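Local atomic coordinates of putative Xylose isomerase (Rhodospirillum rubrum, PDB entry 3QXB), a protein that probably acts as a sugar isomerase of the xylose isomerase-like TIM-barrel family, binding iron and manganese ions in its barrel. Residues 24-28 against 42-47; 34-40 against 74-79; 54-59 against 71-75. All blocks are in the same frame, centred on the assembly; numbering follows the deposited sequence.

Contact 1 of 3, residues 24-28 against 42-47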
ATOM      1  N   VAL A  24     -19.707  -3.444   3.377  1.00 23.67           N
ATOM      2  CA  VAL A  24     -18.605  -2.671   2.809  1.00 22.38           C
ATOM      3  C   VAL A  24     -17.286  -2.819   3.562  1.00 22.10           C
ATOM      4  O   VAL A  24     -17.246  -2.783   4.774  1.00 22.93           O
ATOM      5  CB  VAL A  24     -19.030  -1.172   2.641  1.00 22.27           C
ATOM      6  CG1 VAL A  24     -19.358  -0.505   4.007  1.00 20.11           C
ATOM      7  CG2 VAL A  24     -17.974  -0.406   1.857  1.00 20.40           C
ATOM      8  N   ASN A  25     -16.193  -2.995   2.823  1.00 22.50           N
ATOM      9  CA  ASN A  25     -14.868  -2.888   3.380  1.00 22.05           C
ATOM     10  C   ASN A  25     -14.491  -1.401   3.317  1.00 21.67           C
ATOM     11  O   ASN A  25     -14.661  -0.724   2.306  1.00 21.54           O
ATOM     12  CB  ASN A  25     -13.887  -3.788   2.611  1.00 23.32           C
ATOM     13  CG  ASN A  25     -12.467  -3.632   3.067  1.00 20.51           C
ATOM     14  OD1 ASN A  25     -11.924  -2.557   2.994  1.00 25.33           O
ATOM     15  ND2 ASN A  25     -11.857  -4.713   3.576  1.00 21.25           N
ATOM     16  N   LEU A  26     -13.961  -0.909   4.422  1.00 21.39           N
ATOM     17  CA  LEU A  26     -13.656   0.515   4.593  1.00 20.94           C
ATOM     18  C   LEU A  26     -12.469   1.010   3.786  1.00 20.50           C
ATOM     19  O   LEU A  26     -12.123   2.208   3.873  1.00 22.17           O
ATOM     20  CB  LEU A  26     -13.486   0.820   6.086  1.00 19.53           C
ATOM     21  CG  LEU A  26     -14.767   0.593   6.898  1.00 19.98           C
ATOM     22  CD1 LEU A  26     -14.548   0.913   8.356  1.00 19.47           C
ATOM     23  CD2 LEU A  26     -15.919   1.408   6.350  1.00 20.26           C
ATOM     24  N   CYS A  27     -11.862   0.148   2.966  1.00 20.66           N
ATOM     25  CA  CYS A  27     -10.753   0.577   2.066  1.00 21.71           C
ATOM     26  C   CYS A  27     -11.078   1.829   1.236  1.00 21.74           C
ATOM     27  O   CYS A  27     -10.196   2.629   0.931  1.00 21.84           O
ATOM     28  CB  CYS A  27     -10.342  -0.544   1.113  1.00 22.96           C
ATOM     29  SG  CYS A  27     -11.687  -1.122   0.096  1.00 27.01           S
ATOM     30  N   PHE A  28     -12.344   2.020   0.876  1.00 21.07           N
ATOM     31  CA  PHE A  28     -12.723   3.162   0.047  1.00 21.32           C
ATOM     32  C   PHE A  28     -12.524   4.482   0.776  1.00 20.78           C
ATOM     33  O   PHE A  28     -12.445   5.523   0.118  1.00 23.09           O
ATOM     34  CB  PHE A  28     -14.210   3.052  -0.364  1.00 20.90           C
ATOM     35  CG  PHE A  28     -15.158   3.481   0.729  1.00 20.50           C
ATOM     36  CD1 PHE A  28     -15.611   2.565   1.678  1.00 23.02           C
ATOM     37  CD2 PHE A  28     -15.573   4.793   0.834  1.00 23.16           C
ATOM     38  CE1 PHE A  28     -16.468   2.974   2.693  1.00 20.27           C
ATOM     39  CE2 PHE A  28     -16.428   5.203   1.849  1.00 21.92           C
ATOM     40  CZ  PHE A  28     -16.855   4.298   2.788  1.00 21.10           C
ATOM     41  N   LEU A  42     -21.602   8.089   7.325  1.00 26.13           N
ATOM     42  CA  LEU A  42     -21.457   7.885   5.896  1.00 26.72           C
ATOM     43  C   LEU A  42     -21.874   6.469   5.466  1.00 26.44           C
ATOM     44  O   LEU A  42     -22.559   6.314   4.477  1.00 27.93           O
ATOM     45  CB  LEU A  42     -20.008   8.120   5.518  1.00 25.37           C
ATOM     46  CG  LEU A  42     -19.628   8.199   4.048  1.00 27.67           C
ATOM     47  CD1 LEU A  42     -18.254   8.828   3.931  1.00 23.18           C
ATOM     48  CD2 LEU A  42     -19.651   6.866   3.364  1.00 26.19           C
ATOM     49  N   VAL A  43     -21.442   5.439   6.189  1.00 25.39           N
ATOM     50  CA  VAL A  43     -21.831   4.089   5.825  1.00 24.54           C
ATOM     51  C   VAL A  43     -23.340   3.910   6.065  1.00 25.49           C
ATOM     52  O   VAL A  43     -24.047   3.287   5.254  1.00 24.22           O
ATOM     53  CB  VAL A  43     -21.024   3.054   6.598  1.00 24.19           C
ATOM     54  CG1 VAL A  43     -21.630   1.663   6.427  1.00 23.67           C
ATOM     55  CG2 VAL A  43     -19.535   3.100   6.136  1.00 22.65           C
ATOM     56  N   ARG A  44     -23.833   4.453   7.169  1.00 25.80           N
ATOM     57  CA  ARG A  44     -25.254   4.282   7.513  1.00 27.28           C
ATOM     58  C   ARG A  44     -26.198   5.086   6.639  1.00 29.14           C
ATOM     59  O   ARG A  44     -27.256   4.591   6.258  1.00 30.20           O
ATOM     60  CB  ARG A  44     -25.537   4.716   8.955  1.00 27.31           C
ATOM     61  CG  ARG A  44     -26.989   4.434   9.395  1.00 30.80           C
ATOM     62  CD  ARG A  44     -27.279   5.007  10.780  1.00 35.07           C
ATOM     63  NE  ARG A  44     -27.170   6.452  10.730  1.00 40.42           N
ATOM     64  CZ  ARG A  44     -26.823   7.245  11.744  1.00 43.77           C
ATOM     65  NH1 ARG A  44     -26.541   6.752  12.950  1.00 47.40           N
ATOM     66  NH2 ARG A  44     -26.759   8.555  11.539  1.00 44.11           N
ATOM     67  N   ASP A  45     -25.856   6.345   6.415  1.00 29.94           N
ATOM     68  CA  ASP A  45     -26.785   7.290   5.812  1.00 32.48           C
ATOM     69  C   ASP A  45     -26.535   7.443   4.322  1.00 32.69           C
ATOM     70  O   ASP A  45     -27.474   7.462   3.527  1.00 34.66           O
ATOM     71  CB  ASP A  45     -26.702   8.661   6.506  1.00 33.00           C
ATOM     72  CG  ASP A  45     -27.085   8.602   7.997  1.00 34.65           C
ATOM     73  OD1 ASP A  45     -27.986   7.802   8.380  1.00 34.50           O
ATOM     74  OD2 ASP A  45     -26.472   9.367   8.777  1.00 38.19           O
ATOM     75  N   ASP A  46     -25.274   7.556   3.934  1.00 31.33           N
ATOM     76  CA  ASP A  46     -24.946   7.719   2.531  1.00 31.16           C
ATOM     77  C   ASP A  46     -24.922   6.417   1.734  1.00 29.59           C
ATOM     78  O   ASP A  46     -25.457   6.395   0.629  1.00 29.47           O
ATOM     79  CB  ASP A  46     -23.630   8.465   2.381  1.00 30.66           C
ATOM     80  CG  ASP A  46     -23.697   9.857   2.944  1.00 35.25           C
ATOM     81  OD1 ASP A  46     -24.799  10.415   2.985  1.00 41.86           O
ATOM     82  OD2 ASP A  46     -22.649  10.406   3.335  1.00 41.78           O
ATOM     83  N   LEU A  47     -24.312   5.351   2.274  1.00 27.52           N
ATOM     84  CA  LEU A  47     -24.327   4.054   1.599  1.00 26.47           C
ATOM     85  C   LEU A  47     -25.529   3.196   1.987  1.00 27.45           C
ATOM     86  O   LEU A  47     -25.846   2.274   1.257  1.00 26.94           O
ATOM     87  CB  LEU A  47     -23.070   3.253   1.880  1.00 25.67           C
ATOM     88  CG  LEU A  47     -21.755   3.996   1.648  1.00 23.20           C
ATOM     89  CD1 LEU A  47     -20.622   3.021   1.917  1.00 23.01           C
ATOM     90  CD2 LEU A  47     -21.718   4.575   0.266  1.00 21.71           C
TER
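The first beta-alpha-beta unit of a TIM barrel begins here, with strand 22-25 and the short 3-10 turn after it packing against the last turns of helix 36-46 and Leu47. Val24 and Val43 meet tip to tip, Val24 CG1 lying 4.0 Å from Val43 CG1. That methyl of Val24 sits between the backbone N and the carbonyl carbon of its own residue (chi1 63°), an orientation that brings it to the helix. Val43 is forked and uses both prongs: CG1 meets Val24, while CG2 touches both Val24 and Leu26, with Leu26 CD2 at 4.0 Å and the Leu26 and Val43 side chains crossing at about a right angle. Valine suits the strand, where beta branching is favoured, and on the helix its short fork offers two methyls close to the backbone.

Phe28, on the 3-10 turn after the strand, reaches farther with its larger ring. Its CZ comes to 3.8 Å from Leu42 CD2, which lies at the ring edge near the ring plane as the two side chains slide past each other in opposite directions. Leu47 comes from the opposite direction to Phe28, its CD1 4.1 Å from Phe28 CZ and oblique to the ring. No hydrogen bond crosses the interface; all six touching residues are apolar and buried, and helix 295-310 adds Met302, Leu299 and Val306 around them.

Asn25 OD1 accepts from Cys27 N at 2.7 Å, an Asx turn that bends the chain as it leaves the strand, and Asn25 ND2 bonds Gln53 of the adjacent strand. On the outer side of the helix Arg44 grips Asp45 side-on through NE and NH2. Valines and leucines of the helix turned inward onto the outer side of a strand, with charged residues on the helix's other side, are the pattern of an alpha/beta barrel.

Contact 2 of 3, residues 34-40 against 74-79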
ATOM      1  N   LEU A  34     -11.954  10.101   8.144  1.00 22.99           N
ATOM      2  CA  LEU A  34     -11.278   9.463   9.253  1.00 23.53           C
ATOM      3  C   LEU A  34     -11.952   9.674  10.601  1.00 23.38           C
ATOM      4  O   LEU A  34     -11.692   8.924  11.507  1.00 24.39           O
ATOM      5  CB  LEU A  34      -9.806   9.934   9.337  1.00 21.61           C
ATOM      6  CG  LEU A  34      -8.832   9.529   8.229  1.00 23.59           C
ATOM      7  CD1 LEU A  34      -7.446  10.019   8.651  1.00 17.76           C
ATOM      8  CD2 LEU A  34      -8.806   8.059   7.996  1.00 22.41           C
ATOM      9  N   GLU A  35     -12.808  10.677  10.736  1.00 25.33           N
ATOM     10  CA  GLU A  35     -13.476  10.940  12.009  1.00 25.15           C
ATOM     11  C   GLU A  35     -14.480   9.842  12.282  1.00 24.43           C
ATOM     12  O   GLU A  35     -15.351   9.610  11.456  1.00 24.46           O
ATOM     13  CB  GLU A  35     -14.155  12.292  11.981  1.00 26.71           C
ATOM     14  CG  GLU A  35     -14.324  12.900  13.339  1.00 30.98           C
ATOM     15  CD  GLU A  35     -15.587  12.544  14.055  1.00 37.54           C
ATOM     16  OE1 GLU A  35     -16.339  11.642  13.630  1.00 40.61           O
ATOM     17  OE2 GLU A  35     -15.814  13.172  15.110  1.00 45.21           O
ATOM     18  N   PRO A  36     -14.370   9.152  13.429  1.00 23.39           N
ATOM     19  CA  PRO A  36     -15.129   7.935  13.551  1.00 23.59           C
ATOM     20  C   PRO A  36     -16.660   8.064  13.354  1.00 24.24           C
ATOM     21  O   PRO A  36     -17.248   7.278  12.618  1.00 23.42           O
ATOM     22  CB  PRO A  36     -14.740   7.418  14.954  1.00 23.23           C
ATOM     23  CG  PRO A  36     -13.306   7.870  15.090  1.00 24.59           C
ATOM     24  CD  PRO A  36     -13.324   9.244  14.478  1.00 24.77           C
ATOM     25  N   ASP A  37     -17.275   9.069  13.956  1.00 25.41           N
ATOM     26  CA  ASP A  37     -18.685   9.262  13.795  1.00 26.82           C
ATOM     27  C   ASP A  37     -19.065   9.708  12.374  1.00 27.18           C
ATOM     28  O   ASP A  37     -20.146   9.382  11.926  1.00 26.60           O
ATOM     29  CB  ASP A  37     -19.214  10.272  14.809  1.00 29.04           C
ATOM     30  CG  ASP A  37     -19.289   9.712  16.211  1.00 31.16           C
ATOM     31  OD1 ASP A  37     -19.712   8.533  16.437  1.00 35.06           O
ATOM     32  OD2 ASP A  37     -18.966  10.493  17.106  1.00 36.90           O
ATOM     33  N   ARG A  38     -18.192  10.443  11.676  1.00 27.12           N
ATOM     34  CA  ARG A  38     -18.497  10.856  10.283  1.00 28.28           C
ATOM     35  C   ARG A  38     -18.454   9.615   9.392  1.00 25.93           C
ATOM     36  O   ARG A  38     -19.305   9.466   8.517  1.00 26.10           O
ATOM     37  CB  ARG A  38     -17.502  11.928   9.758  1.00 29.27           C
ATOM     38  CG  ARG A  38     -17.237  11.976   8.177  1.00 35.35           C
ATOM     39  CD  ARG A  38     -18.084  12.996   7.307  1.00 42.76           C
ATOM     40  NE  ARG A  38     -19.073  12.376   6.381  1.00 51.70           N
ATOM     41  CZ  ARG A  38     -19.466  12.862   5.180  1.00 54.65           C
ATOM     42  NH1 ARG A  38     -18.946  13.987   4.671  1.00 56.47           N
ATOM     43  NH2 ARG A  38     -20.372  12.199   4.453  1.00 55.33           N
ATOM     44  N   LEU A  39     -17.474   8.735   9.622  1.00 23.69           N
ATOM     45  CA  LEU A  39     -17.342   7.491   8.814  1.00 23.03           C
ATOM     46  C   LEU A  39     -18.546   6.588   9.021  1.00 23.22           C
ATOM     47  O   LEU A  39     -19.170   6.130   8.060  1.00 23.58           O
ATOM     48  CB  LEU A  39     -16.031   6.725   9.086  1.00 21.85           C
ATOM     49  CG  LEU A  39     -15.648   5.571   8.134  1.00 21.41           C
ATOM     50  CD1 LEU A  39     -15.782   5.923   6.649  1.00 19.66           C
ATOM     51  CD2 LEU A  39     -14.259   5.013   8.388  1.00 20.40           C
ATOM     52  N   ALA A  40     -18.880   6.354  10.281  1.00 23.18           N
ATOM     53  CA  ALA A  40     -20.075   5.572  10.659  1.00 23.62           C
ATOM     54  C   ALA A  40     -21.347   6.140  10.036  1.00 23.91           C
ATOM     55  O   ALA A  40     -22.174   5.401   9.559  1.00 25.44           O
ATOM     56  CB  ALA A  40     -20.206   5.494  12.193  1.00 22.66           C
ATOM     57  N   ALA A  74     -12.317   3.736  19.200  1.00 20.74           N
ATOM     58  CA  ALA A  74     -13.197   4.836  18.793  1.00 21.41           C
ATOM     59  C   ALA A  74     -14.005   4.512  17.522  1.00 20.16           C
ATOM     60  O   ALA A  74     -15.190   4.802  17.474  1.00 21.20           O
ATOM     61  CB  ALA A  74     -12.426   6.190  18.655  1.00 19.54           C
ATOM     62  N   TYR A  75     -13.375   3.923  16.517  1.00 19.47           N
ATOM     63  CA  TYR A  75     -14.143   3.423  15.349  1.00 20.21           C
ATOM     64  C   TYR A  75     -15.154   2.361  15.766  1.00 19.92           C
ATOM     65  O   TYR A  75     -16.331   2.462  15.406  1.00 20.89           O
ATOM     66  CB  TYR A  75     -13.232   2.852  14.256  1.00 19.15           C
ATOM     67  CG  TYR A  75     -12.491   3.893  13.462  1.00 20.79           C
ATOM     68  CD1 TYR A  75     -13.165   4.769  12.623  1.00 24.14           C
ATOM     69  CD2 TYR A  75     -11.109   3.962  13.498  1.00 21.07           C
ATOM     70  CE1 TYR A  75     -12.477   5.728  11.879  1.00 22.62           C
ATOM     71  CE2 TYR A  75     -10.413   4.892  12.744  1.00 20.78           C
ATOM     72  CZ  TYR A  75     -11.111   5.780  11.939  1.00 23.20           C
ATOM     73  OH  TYR A  75     -10.422   6.719  11.217  1.00 20.87           O
ATOM     74  N   ALA A  76     -14.736   1.369  16.545  1.00 19.85           N
ATOM     75  CA  ALA A  76     -15.721   0.307  16.977  1.00 20.63           C
ATOM     76  C   ALA A  76     -16.922   0.876  17.677  1.00 21.13           C
ATOM     77  O   ALA A  76     -18.089   0.516  17.380  1.00 20.36           O
ATOM     78  CB  ALA A  76     -15.035  -0.772  17.850  1.00 20.82           C
ATOM     79  N   LYS A  77     -16.681   1.821  18.570  1.00 22.33           N
ATOM     80  CA  LYS A  77     -17.767   2.422  19.327  1.00 24.21           C
ATOM     81  C   LYS A  77     -18.681   3.264  18.448  1.00 24.29           C
ATOM     82  O   LYS A  77     -19.907   3.249  18.627  1.00 24.71           O
ATOM     83  CB  LYS A  77     -17.205   3.252  20.489  1.00 25.22           C
ATOM     84  CG  LYS A  77     -18.210   4.003  21.372  1.00 30.42           C
ATOM     85  CD  LYS A  77     -17.507   4.654  22.611  1.00 36.35           C
ATOM     86  CE  LYS A  77     -18.493   5.194  23.684  1.00 40.67           C
ATOM     87  NZ  LYS A  77     -19.446   6.193  23.121  1.00 42.56           N
ATOM     88  N   ALA A  78     -18.109   4.038  17.542  1.00 24.77           N
ATOM     89  CA  ALA A  78     -18.915   4.878  16.669  1.00 25.56           C
ATOM     90  C   ALA A  78     -19.781   4.011  15.758  1.00 25.65           C
ATOM     91  O   ALA A  78     -20.954   4.323  15.530  1.00 25.86           O
ATOM     92  CB  ALA A  78     -18.022   5.807  15.842  1.00 25.35           C
ATOM     93  N   PHE A  79     -19.221   2.921  15.236  1.00 24.17           N
ATOM     94  CA  PHE A  79     -20.009   2.050  14.377  1.00 25.32           C
ATOM     95  C   PHE A  79     -21.163   1.373  15.146  1.00 26.54           C
ATOM     96  O   PHE A  79     -22.299   1.320  14.650  1.00 26.21           O
ATOM     97  CB  PHE A  79     -19.115   1.027  13.656  1.00 24.45           C
ATOM     98  CG  PHE A  79     -18.519   1.556  12.380  1.00 24.04           C
ATOM     99  CD1 PHE A  79     -17.565   2.578  12.407  1.00 22.14           C
ATOM    100  CD2 PHE A  79     -18.957   1.092  11.155  1.00 20.29           C
ATOM    101  CE1 PHE A  79     -17.051   3.089  11.230  1.00 23.70           C
ATOM    102  CE2 PHE A  79     -18.419   1.594   9.982  1.00 24.43           C
ATOM    103  CZ  PHE A  79     -17.476   2.573  10.020  1.00 23.36           C
TER
HETATM  104  O   HOH W   1     -21.592   6.974  15.539  1.00 30.07           O
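Pro36 lies across the Tyr75 ring at about a right angle, its CG over one face and displaced toward the rim, 4.2 Å from the ring centroid: a CH-pi contact. The compact, rigid pyrrolidine suits this place in the first turn of helix 36-46, where a proline costs no helix hydrogen bond. Its CB meets Ala78 CB, about one turn beyond Tyr75 on the same partner helix, at 3.8 Å. Tyr75 CG lies anti to the carbonyl carbon (chi1 -74°), which brings the ring to the proline and sets its hydroxyl beside the backbone of Leu34; the bond from Tyr75 OH to Leu34 O, 2.6 Å, is weak and its proton not settled.

One turn on, the pattern repeats with Phe79. Ala40 places its CA over one face of that ring, 4.1 Å from the centroid, while Leu39 CG comes to the ring edge, 4.0 Å from Phe79 CZ. Leu39 also sends CD2 obliquely to Tyr75 CE1, so its branched end touches both aromatics.

These are two neighbouring outer helices of the barrel, 36-46 and 65-81; the axes of segments 36-40 and 74-79 come within 8.4 Å and cross at -45°. Alanines at 40 and 78 permit so near a passage, Ala40 CB meeting the backbone of Ala78. Glu35 is the N-cap, its OE1 accepting from Arg38 N in the first turn. On the exposed side the carboxylate of Asp37 returns toward Ala78, with OD1 near its CB, and a single water donates to both Asp37 OD1, at 2.6 Å, and Ala78 O, at 2.7 Å, bridging the two helices.

Contact 3 of 3, residues 54-59 against 71-75. With EDO (1,2-ethanediol), chain N; EDO (1,2-ethanediol), chain L.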
ATOM      1  N   TYR A  54     -13.722  -3.763   8.618  1.00 18.84           N
ATOM      2  CA  TYR A  54     -12.800  -2.699   8.955  1.00 18.69           C
ATOM      3  C   TYR A  54     -11.454  -3.073   8.371  1.00 19.32           C
ATOM      4  O   TYR A  54     -11.100  -4.237   8.395  1.00 20.38           O
ATOM      5  CB  TYR A  54     -12.736  -2.590  10.463  1.00 19.06           C
ATOM      6  CG  TYR A  54     -11.799  -1.535  11.037  1.00 18.72           C
ATOM      7  CD1 TYR A  54     -12.222  -0.216  11.236  1.00 17.49           C
ATOM      8  CD2 TYR A  54     -10.529  -1.872  11.439  1.00 17.39           C
ATOM      9  CE1 TYR A  54     -11.363   0.750  11.789  1.00 19.42           C
ATOM     10  CE2 TYR A  54      -9.703  -0.932  12.021  1.00 18.46           C
ATOM     11  CZ  TYR A  54     -10.116   0.378  12.183  1.00 19.54           C
ATOM     12  OH  TYR A  54      -9.207   1.304  12.751  1.00 20.51           O
ATOM     13  N   THR A  55     -10.719  -2.111   7.813  1.00 19.07           N
ATOM     14  CA  THR A  55      -9.425  -2.405   7.173  1.00 17.97           C
ATOM     15  C   THR A  55      -8.228  -2.018   8.089  1.00 17.64           C
ATOM     16  O   THR A  55      -8.249  -0.973   8.749  1.00 18.80           O
ATOM     17  CB  THR A  55      -9.287  -1.678   5.799  1.00 18.24           C
ATOM     18  OG1 THR A  55      -8.007  -1.956   5.205  1.00 19.77           O
ATOM     19  CG2 THR A  55      -9.447  -0.139   5.924  1.00 17.28           C
ATOM     20  N   TYR A  56      -7.193  -2.849   8.118  1.00 16.52           N
ATOM     21  CA  TYR A  56      -5.935  -2.491   8.817  1.00 16.48           C
ATOM     22  C   TYR A  56      -5.352  -1.152   8.291  1.00 15.96           C
ATOM     23  O   TYR A  56      -4.577  -0.517   8.975  1.00 17.95           O
ATOM     24  CB  TYR A  56      -4.873  -3.530   8.604  1.00 16.52           C
ATOM     25  CG  TYR A  56      -5.128  -4.966   9.106  1.00 15.48           C
ATOM     26  CD1 TYR A  56      -6.330  -5.361   9.693  1.00 15.18           C
ATOM     27  CD2 TYR A  56      -4.171  -5.927   8.910  1.00 16.82           C
ATOM     28  CE1 TYR A  56      -6.515  -6.678  10.092  1.00 19.61           C
ATOM     29  CE2 TYR A  56      -4.369  -7.255   9.281  1.00 18.01           C
ATOM     30  CZ  TYR A  56      -5.515  -7.631   9.862  1.00 19.36           C
ATOM     31  OH  TYR A  56      -5.662  -8.963  10.286  1.00 18.06           O
ATOM     32  N   ASP A  57      -5.715  -0.758   7.068  1.00 17.08           N
ATOM     33  CA  ASP A  57      -5.301   0.502   6.451  1.00 17.70           C
ATOM     34  C   ASP A  57      -5.825   1.770   7.165  1.00 18.73           C
ATOM     35  O   ASP A  57      -5.440   2.864   6.802  1.00 18.01           O
ATOM     36  CB  ASP A  57      -5.670   0.536   4.947  1.00 17.64           C
ATOM     37  CG  ASP A  57      -4.699  -0.267   4.059  1.00 20.13           C
ATOM     38  OD1 ASP A  57      -3.651  -0.792   4.529  1.00 19.24           O
ATOM     39  OD2 ASP A  57      -4.979  -0.405   2.846  1.00 21.91           O
ATOM     40  N   LEU A  58      -6.704   1.643   8.154  1.00 18.62           N
ATOM     41  CA  LEU A  58      -7.153   2.805   8.933  1.00 19.15           C
ATOM     42  C   LEU A  58      -6.354   2.916  10.223  1.00 18.68           C
ATOM     43  O   LEU A  58      -6.030   4.017  10.625  1.00 19.99           O
ATOM     44  CB  LEU A  58      -8.641   2.724   9.271  1.00 18.54           C
ATOM     45  CG  LEU A  58      -9.630   3.067   8.160  1.00 20.75           C
ATOM     46  CD1 LEU A  58     -11.079   2.664   8.577  1.00 19.32           C
ATOM     47  CD2 LEU A  58      -9.568   4.532   7.875  1.00 23.04           C
ATOM     48  N   THR A  59      -5.991   1.771  10.830  1.00 18.05           N
ATOM     49  CA  THR A  59      -5.171   1.740  12.019  1.00 18.15           C
ATOM     50  C   THR A  59      -4.191   0.547  11.921  1.00 18.78           C
ATOM     51  O   THR A  59      -4.618  -0.617  11.966  1.00 18.29           O
ATOM     52  CB  THR A  59      -6.044   1.676  13.359  1.00 19.13           C
ATOM     53  OG1 THR A  59      -6.806   0.502  13.392  1.00 18.02           O
ATOM     54  CG2 THR A  59      -6.978   2.896  13.550  1.00 16.40           C
ATOM     55  N   ARG A  71      -7.638   4.536  19.008  1.00 20.07           N
ATOM     56  CA  ARG A  71      -8.264   4.913  17.703  1.00 19.25           C
ATOM     57  C   ARG A  71      -9.177   3.791  17.171  1.00 18.40           C
ATOM     58  O   ARG A  71     -10.308   4.035  16.795  1.00 18.41           O
ATOM     59  CB  ARG A  71      -7.173   5.314  16.675  1.00 19.47           C
ATOM     60  CG  ARG A  71      -7.684   5.979  15.413  1.00 19.77           C
ATOM     61  CD  ARG A  71      -8.509   7.205  15.719  1.00 21.80           C
ATOM     62  NE  ARG A  71      -8.679   8.005  14.511  1.00 22.88           N
ATOM     63  CZ  ARG A  71      -9.251   9.199  14.459  1.00 22.11           C
ATOM     64  NH1 ARG A  71      -9.774   9.739  15.522  1.00 21.87           N
ATOM     65  NH2 ARG A  71      -9.296   9.844  13.316  1.00 22.18           N
ATOM     66  N   ALA A  72      -8.691   2.552  17.185  1.00 18.47           N
ATOM     67  CA  ALA A  72      -9.489   1.399  16.759  1.00 18.74           C
ATOM     68  C   ALA A  72     -10.745   1.289  17.585  1.00 19.52           C
ATOM     69  O   ALA A  72     -11.800   1.117  17.021  1.00 18.61           O
ATOM     70  CB  ALA A  72      -8.693   0.126  16.794  1.00 15.57           C
ATOM     71  N   ILE A  73     -10.636   1.431  18.904  1.00 20.44           N
ATOM     72  CA  ILE A  73     -11.815   1.400  19.761  1.00 21.10           C
ATOM     73  C   ILE A  73     -12.811   2.533  19.471  1.00 21.15           C
ATOM     74  O   ILE A  73     -14.004   2.310  19.473  1.00 21.29           O
ATOM     75  CB  ILE A  73     -11.442   1.361  21.260  1.00 21.95           C
ATOM     76  CG1 ILE A  73     -10.850  -0.003  21.622  1.00 21.85           C
ATOM     77  CG2 ILE A  73     -12.665   1.652  22.163  1.00 21.47           C
ATOM     78  CD1 ILE A  73     -10.111  -0.031  22.941  1.00 20.29           C
ATOM     79  N   ALA A  74     -12.317   3.736  19.200  1.00 20.74           N
ATOM     80  CA  ALA A  74     -13.197   4.836  18.793  1.00 21.41           C
ATOM     81  C   ALA A  74     -14.005   4.512  17.522  1.00 20.16           C
ATOM     82  O   ALA A  74     -15.190   4.802  17.474  1.00 21.20           O
ATOM     83  CB  ALA A  74     -12.426   6.190  18.655  1.00 19.54           C
ATOM     84  N   TYR A  75     -13.375   3.923  16.517  1.00 19.47           N
ATOM     85  CA  TYR A  75     -14.143   3.423  15.349  1.00 20.21           C
ATOM     86  C   TYR A  75     -15.154   2.361  15.766  1.00 19.92           C
ATOM     87  O   TYR A  75     -16.331   2.462  15.406  1.00 20.89           O
ATOM     88  CB  TYR A  75     -13.232   2.852  14.256  1.00 19.15           C
ATOM     89  CG  TYR A  75     -12.491   3.893  13.462  1.00 20.79           C
ATOM     90  CD1 TYR A  75     -13.165   4.769  12.623  1.00 24.14           C
ATOM     91  CD2 TYR A  75     -11.109   3.962  13.498  1.00 21.07           C
ATOM     92  CE1 TYR A  75     -12.477   5.728  11.879  1.00 22.62           C
ATOM     93  CE2 TYR A  75     -10.413   4.892  12.744  1.00 20.78           C
ATOM     94  CZ  TYR A  75     -11.111   5.780  11.939  1.00 23.20           C
ATOM     95  OH  TYR A  75     -10.422   6.719  11.217  1.00 20.87           O
TER
HETATM   96  C1  EDO N 360     -11.562  12.607  15.282  1.00 40.56           C
HETATM   97  O1  EDO N 360     -11.160  12.355  16.629  1.00 43.67           O
HETATM   98  C2  EDO N 360     -10.404  12.868  14.350  1.00 39.75           C
HETATM   99  O2  EDO N 360     -10.706  12.423  13.015  1.00 33.80           O
HETATM  100  C1  EDO L 358      -8.872   9.700  20.181  1.00 35.28           C
HETATM  101  O1  EDO L 358      -7.963  10.507  19.395  1.00 37.07           O
HETATM  102  C2  EDO L 358      -9.207   8.401  19.439  1.00 32.66           C
HETATM  103  O2  EDO L 358      -9.981   8.764  18.277  1.00 31.17           O
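In the second beta-alpha unit of the TIM barrel, the end of strand 51-55 and the loop after it are covered by helix 65-81. Tyr54 points from the strand toward that helix, its CG anti to the backbone N (chi1 179°), and its ring meets the Tyr75 ring obliquely, with planes at 56° and centroids 5.6 Å apart. The touching atoms are Tyr54 CE1 and Tyr75 CD2, 3.6 Å from each other, with Tyr75 CD2 at the edge of the Tyr54 ring. A tyrosine suits the strand position because its long ring spans the gap to the helix and carries a hydroxyl to the loop. There Tyr54 OH and Thr59 OG1 share a hydrogen bond whose donor is not settled, and the placing of the tyrosine oxygen is itself somewhat doubtful.

Thr59 divides its two branches. CG2 packs on the aliphatic part of Arg71, 3.7 Å from its CG, and also reaches the edge of the Tyr75 ring; OG1 lies near Ala72 CB, where a small residue lets the loop come close to the helix. Leu58 adds CD2 at 4.1 Å from Tyr75 OH, its side chain crossing the tyrosine at about a right angle. The loop is shaped by Thr55, whose OG1 accepts from Asp57 N in an ST turn, and Tyr56 O receives a bond from Tyr98 OH of the second subunit.

Arg71 serves two surroundings: its methylenes pack on Thr59 while the guanidinium, beyond a bend at chi2, reaches two ethanediol molecules probably left from the crystallisation liquor. NH1 of Arg71 donates to O2 of the chain L ethanediol at 2.9 Å, and Arg71 NH2 donates nearly straight (173°) to O2 of the chain N molecule, 3.0 Å away.

How the contacts relate
The three contacts adjoin one another over the first two strands of the barrel, their apolar side chains meeting at the borders. Contacts 1 and 3 each set a helix on its own strand, and contact 2 joins those two helices. Leu26 of contact 1 is the junction: its CD1 lies 3.8 Å from Phe79 CZ of contact 2 and 3.9 Å from Tyr54 CD1 of contact 3. Contacts 2 and 3 share Ala74 and Tyr75, and Leu34 CD2 meets Leu58 CD2 at 3.6 Å. Along helix 36-46, which contacts 1 and 2 both use, Arg38 NH2 and Asp46 OD2 form a salt bridge (3.1 Å). None of the three is part of the metal site: the side chains of Val24 and Tyr54 are about 12 and 14 Å from the bound iron.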